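Local coordinates for flagellar regulatory protein C (Vibrio cholerae, PDB 4QHS) that probably activates flagellar gene transcription by sigma-54 RNA polymerase, using ATP hydrolysed in a heptameric AAA+ ATPase domain, at residues 35-40 against 150-155; 62-67 against 110-115; 238-243 against 252-257. One frame throughout, in Å; residues are numbered along the deposited sequence.

Contact 1: residues 35-40 against 150-155; sequences AKTDAN and DVRVLA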
ATOM      1  N   ALA A  35      33.857 -20.317 -33.347  1.00 39.09           N
ATOM      2  CA  ALA A  35      33.257 -21.636 -33.201  1.00 43.11           C
ATOM      3  C   ALA A  35      34.319 -22.644 -32.802  1.00 41.89           C
ATOM      4  O   ALA A  35      34.090 -23.469 -31.936  1.00 53.31           O
ATOM      5  CB  ALA A  35      32.553 -22.058 -34.483  1.00 37.65           C
ATOM      6  N   LYS A  36      35.484 -22.523 -33.388  1.00 41.82           N
ATOM      7  CA  LYS A  36      36.558 -23.415 -33.085  1.00 53.90           C
ATOM      8  C   LYS A  36      37.032 -23.312 -31.653  1.00 51.40           C
ATOM      9  O   LYS A  36      37.696 -24.193 -31.175  1.00 50.69           O
ATOM     10  CB  LYS A  36      37.696 -23.204 -34.066  1.00 55.58           C
ATOM     11  CG  LYS A  36      37.428 -23.827 -35.401  1.00 72.90           C
ATOM     12  CD  LYS A  36      37.558 -22.839 -36.529  1.00 89.61           C
ATOM     13  CE  LYS A  36      38.549 -23.303 -37.590  1.00 99.12           C
ATOM     14  NZ  LYS A  36      39.884 -22.664 -37.450  1.00 99.03           N
ATOM     15  N   THR A  37      36.670 -22.247 -30.965  1.00 46.07           N
ATOM     16  CA  THR A  37      37.027 -22.090 -29.567  1.00 41.58           C
ATOM     17  C   THR A  37      35.875 -22.328 -28.606  1.00 47.21           C
ATOM     18  O   THR A  37      34.817 -22.708 -29.005  1.00 49.68           O
ATOM     19  CB  THR A  37      37.612 -20.716 -29.299  1.00 40.01           C
ATOM     20  OG1 THR A  37      36.570 -19.782 -29.083  1.00 33.20           O
ATOM     21  CG2 THR A  37      38.421 -20.270 -30.459  1.00 34.75           C
ATOM     22  N   ASP A  38      36.114 -22.095 -27.330  1.00 43.56           N
ATOM     23  CA  ASP A  38      35.122 -22.294 -26.305  1.00 37.40           C
ATOM     24  C   ASP A  38      34.561 -20.990 -25.782  1.00 48.09           C
ATOM     25  O   ASP A  38      33.824 -20.974 -24.836  1.00 45.78           O
ATOM     26  CB  ASP A  38      35.719 -23.063 -25.136  1.00 49.81           C
ATOM     27  CG  ASP A  38      35.338 -24.522 -25.134  1.00 68.23           C
ATOM     28  OD1 ASP A  38      34.481 -24.942 -25.913  1.00 74.05           O
ATOM     29  OD2 ASP A  38      35.906 -25.269 -24.341  1.00 73.46           O
ATOM     30  N   ALA A  39      34.909 -19.894 -26.416  1.00 45.81           N
ATOM     31  CA  ALA A  39      34.517 -18.579 -25.958  1.00 42.28           C
ATOM     32  C   ALA A  39      33.029 -18.315 -26.015  1.00 43.05           C
ATOM     33  O   ALA A  39      32.343 -18.845 -26.839  1.00 36.45           O
ATOM     34  CB  ALA A  39      35.227 -17.546 -26.732  1.00 33.73           C
ATOM     35  N   ASN A  40      32.565 -17.458 -25.126  1.00 39.43           N
ATOM     36  CA  ASN A  40      31.204 -17.008 -25.133  1.00 30.94           C
ATOM     37  C   ASN A  40      30.980 -16.130 -26.316  1.00 38.06           C
ATOM     38  O   ASN A  40      31.818 -15.351 -26.660  1.00 34.77           O
ATOM     39  CB  ASN A  40      30.883 -16.207 -23.904  1.00 31.12           C
ATOM     40  CG  ASN A  40      30.984 -16.985 -22.662  1.00 37.02           C
ATOM     41  OD1 ASN A  40      30.692 -18.150 -22.609  1.00 43.43           O
ATOM     42  ND2 ASN A  40      31.374 -16.327 -21.638  1.00 46.38           N
ATOM     43  N   ASP A 150      30.251 -28.183 -17.978  1.00 40.43           N
ATOM     44  CA  ASP A 150      31.124 -28.163 -19.147  1.00 49.49           C
ATOM     45  C   ASP A 150      30.261 -27.752 -20.341  1.00 42.03           C
ATOM     46  O   ASP A 150      29.820 -28.600 -21.119  1.00 47.78           O
ATOM     47  CB  ASP A 150      31.771 -29.533 -19.384  1.00 55.11           C
ATOM     48  CG  ASP A 150      32.596 -29.591 -20.684  1.00 69.01           C
ATOM     49  OD1 ASP A 150      33.266 -28.595 -21.035  1.00 61.53           O
ATOM     50  OD2 ASP A 150      32.571 -30.647 -21.357  1.00 78.51           O
ATOM     51  N   VAL A 151      29.994 -26.457 -20.449  1.00 42.68           N
ATOM     52  CA  VAL A 151      28.972 -25.941 -21.352  1.00 42.51           C
ATOM     53  C   VAL A 151      29.426 -24.645 -22.053  1.00 39.86           C
ATOM     54  O   VAL A 151      29.893 -23.707 -21.415  1.00 31.27           O
ATOM     55  CB  VAL A 151      27.636 -25.666 -20.590  1.00 45.38           C
ATOM     56  CG1 VAL A 151      26.601 -25.011 -21.504  1.00 35.11           C
ATOM     57  CG2 VAL A 151      27.074 -26.952 -19.976  1.00 43.43           C
ATOM     58  N   ARG A 152      29.281 -24.617 -23.372  1.00 37.37           N
ATOM     59  CA  ARG A 152      29.607 -23.451 -24.174  1.00 32.34           C
ATOM     60  C   ARG A 152      28.395 -22.537 -24.202  1.00 38.02           C
ATOM     61  O   ARG A 152      27.268 -22.984 -24.448  1.00 37.97           O
ATOM     62  CB  ARG A 152      30.003 -23.864 -25.599  1.00 43.05           C
ATOM     63  CG  ARG A 152      30.912 -22.882 -26.333  1.00 40.89           C
ATOM     64  CD  ARG A 152      30.179 -22.053 -27.375  1.00 34.75           C
ATOM     65  NE  ARG A 152      31.074 -21.063 -27.980  1.00 49.15           N
ATOM     66  CZ  ARG A 152      31.807 -21.264 -29.074  1.00 50.54           C
ATOM     67  NH1 ARG A 152      31.750 -22.426 -29.714  1.00 39.23           N
ATOM     68  NH2 ARG A 152      32.596 -20.295 -29.538  1.00 38.67           N
ATOM     69  N   VAL A 153      28.620 -21.259 -23.951  1.00 30.30           N
ATOM     70  CA  VAL A 153      27.522 -20.312 -23.897  1.00 37.61           C
ATOM     71  C   VAL A 153      27.445 -19.423 -25.135  1.00 44.53           C
ATOM     72  O   VAL A 153      28.427 -18.790 -25.537  1.00 48.84           O
ATOM     73  CB  VAL A 153      27.626 -19.419 -22.663  1.00 39.15           C
ATOM     74  CG1 VAL A 153      26.628 -18.291 -22.760  1.00 37.08           C
ATOM     75  CG2 VAL A 153      27.393 -20.246 -21.410  1.00 44.58           C
ATOM     76  N   LEU A 154      26.267 -19.411 -25.737  1.00 38.70           N
ATOM     77  CA  LEU A 154      25.915 -18.452 -26.760  1.00 42.64           C
ATOM     78  C   LEU A 154      24.790 -17.603 -26.193  1.00 36.90           C
ATOM     79  O   LEU A 154      23.942 -18.118 -25.462  1.00 40.34           O
ATOM     80  CB  LEU A 154      25.477 -19.140 -28.063  1.00 37.43           C
ATOM     81  CG  LEU A 154      26.347 -20.235 -28.685  1.00 42.83           C
ATOM     82  CD1 LEU A 154      25.684 -20.741 -29.941  1.00 50.79           C
ATOM     83  CD2 LEU A 154      27.738 -19.754 -28.993  1.00 42.23           C
ATOM     84  N   ALA A 155      24.797 -16.314 -26.517  1.00 39.26           N
ATOM     85  CA  ALA A 155      23.717 -15.408 -26.128  1.00 40.46           C
ATOM     86  C   ALA A 155      23.314 -14.494 -27.275  1.00 44.73           C
ATOM     87  O   ALA A 155      24.091 -14.283 -28.205  1.00 44.61           O
ATOM     88  CB  ALA A 155      24.125 -14.573 -24.939  1.00 29.29           C
TER

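Contact 2: residues 62-67 against 110-115; sequences SPRKEG and GGTILL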
ATOM      1  N   SER A  62      31.820 -26.177 -34.245  1.00 44.10           N
ATOM      2  CA  SER A  62      32.676 -26.275 -33.078  1.00 38.33           C
ATOM      3  C   SER A  62      32.916 -27.745 -32.750  1.00 45.02           C
ATOM      4  O   SER A  62      32.159 -28.605 -33.179  1.00 46.99           O
ATOM      5  CB  SER A  62      32.026 -25.551 -31.887  1.00 38.46           C
ATOM      6  OG  SER A  62      31.100 -26.394 -31.247  1.00 43.89           O
ATOM      7  N   PRO A  63      33.962 -28.044 -31.972  1.00 51.59           N
ATOM      8  CA  PRO A  63      34.207 -29.434 -31.569  1.00 53.12           C
ATOM      9  C   PRO A  63      33.081 -30.055 -30.720  1.00 54.56           C
ATOM     10  O   PRO A  63      33.081 -31.261 -30.485  1.00 58.97           O
ATOM     11  CB  PRO A  63      35.498 -29.327 -30.750  1.00 58.22           C
ATOM     12  CG  PRO A  63      35.508 -27.910 -30.254  1.00 55.45           C
ATOM     13  CD  PRO A  63      34.956 -27.123 -31.391  1.00 50.16           C
ATOM     14  N   ARG A  64      32.126 -29.247 -30.279  1.00 53.67           N
ATOM     15  CA  ARG A  64      31.035 -29.746 -29.443  1.00 57.40           C
ATOM     16  C   ARG A  64      29.823 -30.157 -30.268  1.00 55.02           C
ATOM     17  O   ARG A  64      28.762 -30.431 -29.716  1.00 58.67           O
ATOM     18  CB  ARG A  64      30.629 -28.675 -28.416  1.00 57.58           C
ATOM     19  CG  ARG A  64      31.823 -28.006 -27.774  1.00 60.73           C
ATOM     20  CD  ARG A  64      31.421 -26.870 -26.882  1.00 54.48           C
ATOM     21  NE  ARG A  64      30.893 -27.372 -25.636  1.00 62.45           N
ATOM     22  CZ  ARG A  64      31.627 -27.610 -24.560  1.00 59.33           C
ATOM     23  NH1 ARG A  64      32.931 -27.382 -24.571  1.00 57.74           N
ATOM     24  NH2 ARG A  64      31.048 -28.081 -23.478  1.00 46.78           N
ATOM     25  N   LYS A  65      29.984 -30.181 -31.587  1.00 48.24           N
ATOM     26  CA  LYS A  65      28.882 -30.427 -32.516  1.00 55.47           C
ATOM     27  C   LYS A  65      28.023 -31.675 -32.209  1.00 61.44           C
ATOM     28  O   LYS A  65      26.802 -31.647 -32.368  1.00 65.99           O
ATOM     29  CB  LYS A  65      29.435 -30.527 -33.943  1.00 58.02           C
ATOM     30  CG  LYS A  65      28.442 -31.047 -34.974  1.00 72.51           C
ATOM     31  CD  LYS A  65      29.104 -31.279 -36.333  1.00 78.10           C
ATOM     32  CE  LYS A  65      28.127 -31.905 -37.331  1.00 79.98           C
ATOM     33  NZ  LYS A  65      28.751 -32.166 -38.663  1.00 77.30           N
ATOM     34  N   GLU A  66      28.639 -32.762 -31.758  1.00 52.53           N
ATOM     35  CA  GLU A  66      27.875 -33.987 -31.544  1.00 61.89           C
ATOM     36  C   GLU A  66      27.074 -33.901 -30.252  1.00 65.58           C
ATOM     37  O   GLU A  66      26.121 -34.658 -30.042  1.00 70.62           O
ATOM     38  CB  GLU A  66      28.793 -35.214 -31.523  1.00 62.26           C
ATOM     39  CG  GLU A  66      29.516 -35.446 -32.829  1.00 74.87           C
ATOM     40  CD  GLU A  66      28.566 -35.530 -34.014  1.00 91.52           C
ATOM     41  OE1 GLU A  66      28.598 -34.623 -34.870  1.00 96.27           O
ATOM     42  OE2 GLU A  66      27.785 -36.501 -34.094  1.00100.29           O
ATOM     43  N   GLY A  67      27.469 -32.966 -29.393  1.00 62.09           N
ATOM     44  CA  GLY A  67      26.834 -32.799 -28.099  1.00 64.00           C
ATOM     45  C   GLY A  67      25.534 -32.022 -28.162  1.00 53.59           C
ATOM     46  O   GLY A  67      25.127 -31.572 -29.230  1.00 60.71           O
ATOM     47  N   GLY A 110      28.255 -30.871 -21.728  1.00 58.95           N
ATOM     48  CA  GLY A 110      29.088 -31.385 -22.804  1.00 53.63           C
ATOM     49  C   GLY A 110      28.773 -30.748 -24.140  1.00 51.59           C
ATOM     50  O   GLY A 110      29.439 -31.047 -25.131  1.00 53.71           O
ATOM     51  N   GLY A 111      27.771 -29.865 -24.168  1.00 48.52           N
ATOM     52  CA  GLY A 111      27.358 -29.217 -25.404  1.00 48.33           C
ATOM     53  C   GLY A 111      27.333 -27.692 -25.393  1.00 49.21           C
ATOM     54  O   GLY A 111      28.305 -27.045 -25.000  1.00 46.11           O
ATOM     55  N   THR A 112      26.216 -27.123 -25.842  1.00 35.11           N
ATOM     56  CA  THR A 112      26.082 -25.673 -25.999  1.00 33.01           C
ATOM     57  C   THR A 112      24.729 -25.186 -25.536  1.00 32.92           C
ATOM     58  O   THR A 112      23.702 -25.842 -25.773  1.00 40.54           O
ATOM     59  CB  THR A 112      26.276 -25.243 -27.475  1.00 38.80           C
ATOM     60  OG1 THR A 112      27.592 -25.586 -27.890  1.00 39.79           O
ATOM     61  CG2 THR A 112      26.089 -23.755 -27.639  1.00 38.91           C
ATOM     62  N   ILE A 113      24.689 -24.068 -24.848  1.00 34.60           N
ATOM     63  CA  ILE A 113      23.432 -23.455 -24.498  1.00 30.39           C
ATOM     64  C   ILE A 113      23.316 -22.096 -25.150  1.00 36.91           C
ATOM     65  O   ILE A 113      24.259 -21.366 -25.214  1.00 31.13           O
ATOM     66  CB  ILE A 113      23.212 -23.380 -22.986  1.00 31.67           C
ATOM     67  CG1 ILE A 113      21.794 -22.929 -22.674  1.00 32.18           C
ATOM     68  CG2 ILE A 113      24.138 -22.440 -22.367  1.00 27.51           C
ATOM     69  CD1 ILE A 113      21.349 -23.232 -21.300  1.00 28.04           C
ATOM     70  N   LEU A 114      22.144 -21.806 -25.673  1.00 29.32           N
ATOM     71  CA  LEU A 114      21.834 -20.536 -26.251  1.00 33.80           C
ATOM     72  C   LEU A 114      20.893 -19.772 -25.361  1.00 37.04           C
ATOM     73  O   LEU A 114      19.816 -20.202 -25.098  1.00 38.41           O
ATOM     74  CB  LEU A 114      21.207 -20.708 -27.616  1.00 33.93           C
ATOM     75  CG  LEU A 114      20.484 -19.499 -28.179  1.00 35.95           C
ATOM     76  CD1 LEU A 114      21.389 -18.338 -28.294  1.00 31.29           C
ATOM     77  CD2 LEU A 114      19.956 -19.837 -29.492  1.00 36.01           C
ATOM     78  N   LEU A 115      21.327 -18.625 -24.894  1.00 34.41           N
ATOM     79  CA  LEU A 115      20.488 -17.794 -24.085  1.00 35.79           C
ATOM     80  C   LEU A 115      19.980 -16.643 -24.905  1.00 44.19           C
ATOM     81  O   LEU A 115      20.614 -15.638 -25.009  1.00 40.64           O
ATOM     82  CB  LEU A 115      21.245 -17.288 -22.887  1.00 32.73           C
ATOM     83  CG  LEU A 115      21.936 -18.340 -22.067  1.00 32.49           C
ATOM     84  CD1 LEU A 115      22.874 -17.657 -21.204  1.00 37.35           C
ATOM     85  CD2 LEU A 115      20.963 -19.089 -21.261  1.00 27.98           C
TER
HETATM   86  O   HOH W   1      29.922 -24.702 -29.467  1.00 40.61           O

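Contact 3: residues 238-243 against 252-257; sequences DNVVQR and HIQSEH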
ATOM      1  N   ASP A 238       9.006 -13.751 -43.798  1.00 37.06           N
ATOM      2  CA  ASP A 238       8.375 -15.023 -43.677  1.00 52.64           C
ATOM      3  C   ASP A 238       6.898 -14.851 -43.874  1.00 52.92           C
ATOM      4  O   ASP A 238       6.292 -15.597 -44.584  1.00 56.37           O
ATOM      5  CB  ASP A 238       8.658 -15.645 -42.331  1.00 51.75           C
ATOM      6  CG  ASP A 238       8.864 -17.114 -42.416  1.00 65.26           C
ATOM      7  OD1 ASP A 238       7.987 -17.806 -42.920  1.00 73.02           O
ATOM      8  OD2 ASP A 238       9.904 -17.598 -41.975  1.00 70.73           O
ATOM      9  N   ASN A 239       6.329 -13.842 -43.260  1.00 47.86           N
ATOM     10  CA  ASN A 239       4.932 -13.579 -43.451  1.00 50.31           C
ATOM     11  C   ASN A 239       4.560 -13.350 -44.900  1.00 51.72           C
ATOM     12  O   ASN A 239       3.605 -13.902 -45.371  1.00 50.10           O
ATOM     13  CB  ASN A 239       4.485 -12.387 -42.626  1.00 49.40           C
ATOM     14  CG  ASN A 239       3.980 -12.773 -41.281  1.00 60.63           C
ATOM     15  OD1 ASN A 239       4.125 -13.892 -40.857  1.00 59.09           O
ATOM     16  ND2 ASN A 239       3.384 -11.836 -40.599  1.00 70.15           N
ATOM     17  N   VAL A 240       5.304 -12.503 -45.581  1.00 37.83           N
ATOM     18  CA  VAL A 240       4.960 -12.105 -46.913  1.00 33.85           C
ATOM     19  C   VAL A 240       5.051 -13.301 -47.845  1.00 43.13           C
ATOM     20  O   VAL A 240       4.203 -13.526 -48.663  1.00 37.41           O
ATOM     21  CB  VAL A 240       5.883 -10.987 -47.359  1.00 43.04           C
ATOM     22  CG1 VAL A 240       5.776 -10.745 -48.820  1.00 40.46           C
ATOM     23  CG2 VAL A 240       5.598  -9.742 -46.599  1.00 34.91           C
ATOM     24  N   VAL A 241       6.090 -14.086 -47.686  1.00 39.42           N
ATOM     25  CA  VAL A 241       6.282 -15.231 -48.522  1.00 45.23           C
ATOM     26  C   VAL A 241       5.208 -16.261 -48.339  1.00 42.90           C
ATOM     27  O   VAL A 241       4.696 -16.775 -49.280  1.00 48.76           O
ATOM     28  CB  VAL A 241       7.618 -15.861 -48.272  1.00 49.40           C
ATOM     29  CG1 VAL A 241       7.744 -17.089 -49.086  1.00 51.43           C
ATOM     30  CG2 VAL A 241       8.693 -14.912 -48.639  1.00 40.82           C
ATOM     31  N   GLN A 242       4.868 -16.547 -47.107  1.00 45.71           N
ATOM     32  CA  GLN A 242       3.807 -17.484 -46.810  1.00 52.02           C
ATOM     33  C   GLN A 242       2.475 -17.011 -47.345  1.00 51.33           C
ATOM     34  O   GLN A 242       1.732 -17.772 -47.889  1.00 50.77           O
ATOM     35  CB  GLN A 242       3.686 -17.660 -45.311  1.00 50.82           C
ATOM     36  CG  GLN A 242       4.038 -18.997 -44.815  1.00 68.55           C
ATOM     37  CD  GLN A 242       3.768 -19.154 -43.341  1.00 80.73           C
ATOM     38  OE1 GLN A 242       4.654 -18.998 -42.539  1.00 68.89           O
ATOM     39  NE2 GLN A 242       2.537 -19.464 -42.983  1.00 91.38           N
ATOM     40  N   ARG A 243       2.194 -15.740 -47.165  1.00 38.67           N
ATOM     41  CA  ARG A 243       1.015 -15.143 -47.711  1.00 39.22           C
ATOM     42  C   ARG A 243       1.015 -15.307 -49.219  1.00 47.67           C
ATOM     43  O   ARG A 243       0.024 -15.648 -49.813  1.00 45.74           O
ATOM     44  CB  ARG A 243       0.965 -13.665 -47.339  1.00 43.14           C
ATOM     45  CG  ARG A 243      -0.252 -12.943 -47.730  1.00 33.16           C
ATOM     46  CD  ARG A 243      -0.122 -11.496 -47.444  1.00 44.89           C
ATOM     47  NE  ARG A 243       0.078 -11.257 -46.035  1.00 58.61           N
ATOM     48  CZ  ARG A 243       1.109 -10.625 -45.510  1.00 55.97           C
ATOM     49  NH1 ARG A 243       2.057 -10.140 -46.263  1.00 49.43           N
ATOM     50  NH2 ARG A 243       1.188 -10.485 -44.220  1.00 56.97           N
ATOM     51  N   HIS A 252       3.572 -13.899 -58.085  1.00 70.75           N
ATOM     52  CA  HIS A 252       3.474 -12.825 -59.068  1.00 76.07           C
ATOM     53  C   HIS A 252       3.385 -11.436 -58.423  1.00 81.42           C
ATOM     54  O   HIS A 252       4.313 -10.623 -58.513  1.00 72.46           O
ATOM     55  CB  HIS A 252       2.257 -13.061 -59.950  1.00 81.11           C
ATOM     56  CG  HIS A 252       2.463 -12.665 -61.374  1.00100.78           C
ATOM     57  ND1 HIS A 252       1.984 -11.482 -61.892  1.00113.02           N
ATOM     58  CD2 HIS A 252       3.103 -13.293 -62.389  1.00 99.79           C
ATOM     59  CE1 HIS A 252       2.315 -11.400 -63.170  1.00113.54           C
ATOM     60  NE2 HIS A 252       2.992 -12.486 -63.496  1.00107.70           N
ATOM     61  N   ILE A 253       2.234 -11.167 -57.808  1.00 82.70           N
ATOM     62  CA  ILE A 253       2.023  -9.973 -57.001  1.00 73.32           C
ATOM     63  C   ILE A 253       1.631 -10.452 -55.601  1.00 80.58           C
ATOM     64  O   ILE A 253       0.848 -11.393 -55.439  1.00 57.23           O
ATOM     65  CB  ILE A 253       0.936  -9.019 -57.600  1.00 64.90           C
ATOM     66  CG1 ILE A 253      -0.504  -9.504 -57.329  1.00 81.67           C
ATOM     67  CG2 ILE A 253       1.147  -8.855 -59.081  1.00 87.01           C
ATOM     68  CD1 ILE A 253      -1.153  -9.056 -55.933  1.00 64.89           C
ATOM     69  N   GLN A 254       2.189  -9.799 -54.591  1.00 76.06           N
ATOM     70  CA  GLN A 254       1.966 -10.195 -53.222  1.00 60.71           C
ATOM     71  C   GLN A 254       2.052  -8.959 -52.296  1.00 68.86           C
ATOM     72  O   GLN A 254       2.588  -7.922 -52.682  1.00 58.76           O
ATOM     73  CB  GLN A 254       2.962 -11.267 -52.833  1.00 67.26           C
ATOM     74  CG  GLN A 254       4.200 -10.718 -52.167  1.00 74.03           C
ATOM     75  CD  GLN A 254       5.041  -9.893 -53.092  1.00 66.67           C
ATOM     76  OE1 GLN A 254       5.288  -8.711 -52.836  1.00 58.85           O
ATOM     77  NE2 GLN A 254       5.516 -10.514 -54.166  1.00 56.78           N
ATOM     78  N   SER A 255       1.521  -9.077 -51.079  1.00 61.00           N
ATOM     79  CA  SER A 255       1.029  -7.910 -50.365  1.00 62.22           C
ATOM     80  C   SER A 255       1.919  -7.370 -49.255  1.00 71.61           C
ATOM     81  O   SER A 255       2.563  -8.124 -48.522  1.00 74.71           O
ATOM     82  CB  SER A 255      -0.350  -8.229 -49.777  1.00 67.87           C
ATOM     83  OG  SER A 255      -1.244  -8.666 -50.784  1.00 85.67           O
ATOM     84  N   GLU A 256       1.936  -6.044 -49.135  1.00 73.57           N
ATOM     85  CA  GLU A 256       2.458  -5.404 -47.930  1.00 86.38           C
ATOM     86  C   GLU A 256       1.973  -3.969 -47.612  1.00101.51           C
ATOM     87  O   GLU A 256       2.810  -3.109 -47.357  1.00 93.62           O
ATOM     88  CB  GLU A 256       3.981  -5.399 -48.006  1.00 75.90           C
ATOM     89  CG  GLU A 256       4.511  -5.118 -49.373  1.00 73.51           C
ATOM     90  CD  GLU A 256       5.873  -5.723 -49.591  1.00 71.42           C
ATOM     91  OE1 GLU A 256       6.749  -4.995 -50.101  1.00 77.36           O
ATOM     92  OE2 GLU A 256       6.060  -6.920 -49.263  1.00 60.48           O
ATOM     93  N   HIS A 257       0.666  -3.687 -47.568  1.00126.85           N
ATOM     94  CA  HIS A 257      -0.449  -4.605 -47.833  1.00135.77           C
ATOM     95  C   HIS A 257      -1.517  -3.816 -48.606  1.00141.63           C
ATOM     96  O   HIS A 257      -1.998  -2.796 -48.115  1.00148.38           O
ATOM     97  CB  HIS A 257      -1.016  -5.180 -46.525  1.00134.84           C
ATOM     98  CG  HIS A 257      -2.035  -6.265 -46.719  1.00131.69           C
ATOM     99  ND1 HIS A 257      -3.353  -6.005 -47.028  1.00134.96           N
ATOM    100  CD2 HIS A 257      -1.931  -7.612 -46.624  1.00126.15           C
ATOM    101  CE1 HIS A 257      -4.014  -7.145 -47.128  1.00133.65           C
ATOM    102  NE2 HIS A 257      -3.174  -8.136 -46.887  1.00128.77           N
TER
HETATM  103  O   HOH W   2       2.312 -11.721 -49.757  1.00 40.98           O

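Contact 1: residues 35-40 against 150-155
Arg-152 of strand 152-157 carries its guanidinium to the carbonyls of Ala-39 and Ala-35, in and before the loop after helix 23-35. From CB, CG lies anti to the backbone N (chi1 -155°), and the chain bends at chi2. CG then passes 3.8 Å from Asp-38 O. CD lies 3.9 Å from Ala-39 O. The main bond comes next: NE donates to Ala-39 O at 2.8 Å. This donor is tilted out of the carbonyl plane. NH2 reaches the same Ala-39 O at 3.1 Å through a weak, bent bond, so two N-H groups hold one carbonyl. NH2 also bonds to Val-34 O. NH1 makes a weak but fairly straight bond to Ala-35 O at 3.4 Å. Thr-37 O stands over one face of the guanidinium, 3.3 Å from Arg-152 CZ. Ala-39 O and Ala-35 O lie at its edge. One buried cation therefore serves carbonyls at the last turn of the helix and in the loop beyond it.

The loop has its own brace. Thr-37 OG1 accepts from Ala-39 N in an ST turn and also bonds to Val-34 O. Further on, Asn-40 OD1 packs 3.3 Å from Val-153 CB, and Asn-40 CA makes a CA-H...O contact with Val-153 O. Asn-40 ND2 bonds to Arg-177 O. Val-153 pairs through its backbone with Val-41, where the loop becomes strand 41-44. Strands 41-44 and 152-157 are parallel neighbours there, and the strand order 2-3-4-1-5 is that of the AAA+ alpha/beta core.

Contact 2: residues 62-67 against 110-115
Arg-64 and Gly-67 are the residues of the loop 62-67 that touch 110-112 directly, and Ser-62 joins them through water. Ser-62 starts the loop, just after helix 51-61. Its OG accepts from Arg-64 N in an ST turn, and it is bonded to His-59 O of helix 51-61. It also accepts from a water at 2.7 Å, which lies 2.9 Å from Thr-112 OG1. That hydroxyl has a second partner in His-59 ND1. A type I turn runs from Ser-62 to Lys-65.

Arg-64 follows, its chain bent at chi3 (76°). CD lies 3.6 Å from Gly-111 O. NE donates to Gly-111 O at 2.7 Å, with the carbonyl near the guanidinium edge but somewhat out of its plane. NH2 adds a weak bond to that oxygen.

A second type I turn brings the chain from Arg-64 to Gly-67. There the backbones meet without side chains: Gly-67 C is 4.3 Å from Gly-111 CA. Gly-67 O is bonded by His-59 NE2.

Arg-64 NH1 forms a salt bridge with Asp-38 OD1, and Asp-150 makes a long, weak ion pair with NH2. The arginine is thus held by the carbonyl of Gly-111, just before strand 112-116, and by Asp-38, with Asp-150 more loosely placed. These acids would tend to balance its charge.

Contact 3: residues 238-243 against 252-257
Val-240 and Ser-255 touch directly and are also joined by a water. It donates to Val-240 O at 2.8 Å and accepts from Ser-255 N at 3.1 Å. The helix carbonyl and the loop amide are thereby tied without meeting.

Val-240 carries the apolar part of the contact. Its CG1 is anti to the backbone N (chi1 167°) and packs against Gln-254 CG at 3.7 Å. CG2 lies beside Ser-255 O. Both methyls also flank Glu-256 OE2, each at 3.9 Å. Leu-225 and Trp-230 touch the same valine from other parts of the lid.

Arg-243 lies one turn further along the helix. Its CD comes 4.0 Å from Ser-255 CB, and its NH1 comes 3.1 Å from Ser-255 O. Asn-239 O stands over the centre of one guanidinium face. His-257 CD2 sits over the opposite face, 4.2 Å above the plane and toward the rim. The imidazole presents its edge to that face. His-257 is poorly ordered, so this last detail is uncertain. The same guanidinium also reaches another subunit: NH2 bonds to Asn-179 O of that chain, and NE bonds weakly to its Val-180 O.

Glu-256 OE2 is buried here and has no polar partner in the model. Arg-243 NH1 is 5.9 Å away, too far for a salt bridge. With OE2 set against the two methyls of Val-240, the carboxylate might have a somewhat raised pKa. The contact thus joins one water bridge and apolar packing to an arginine that is also hydrogen-bonded to a neighbouring subunit.

Contacts 1 and 2 sit side by side, their centres about 7 Å apart, in the alpha/beta part of the ATPase domain. Strands 152-157 and 112-116 are neighbours in one parallel sheet, and the two contacts share backbone bonds along it. Along the chain, contact 2 is nested inside the loop closed by contact 1. Contact 3 follows both in series and belongs to the helical lid. Its centre is about 38 Å from that of contact 1 and 36 Å from that of contact 2, on the opposite side of the chain's centre. Both core and lid face other subunits of the heptamer, contact 1 by packing and contact 3 by hydrogen bonds as well.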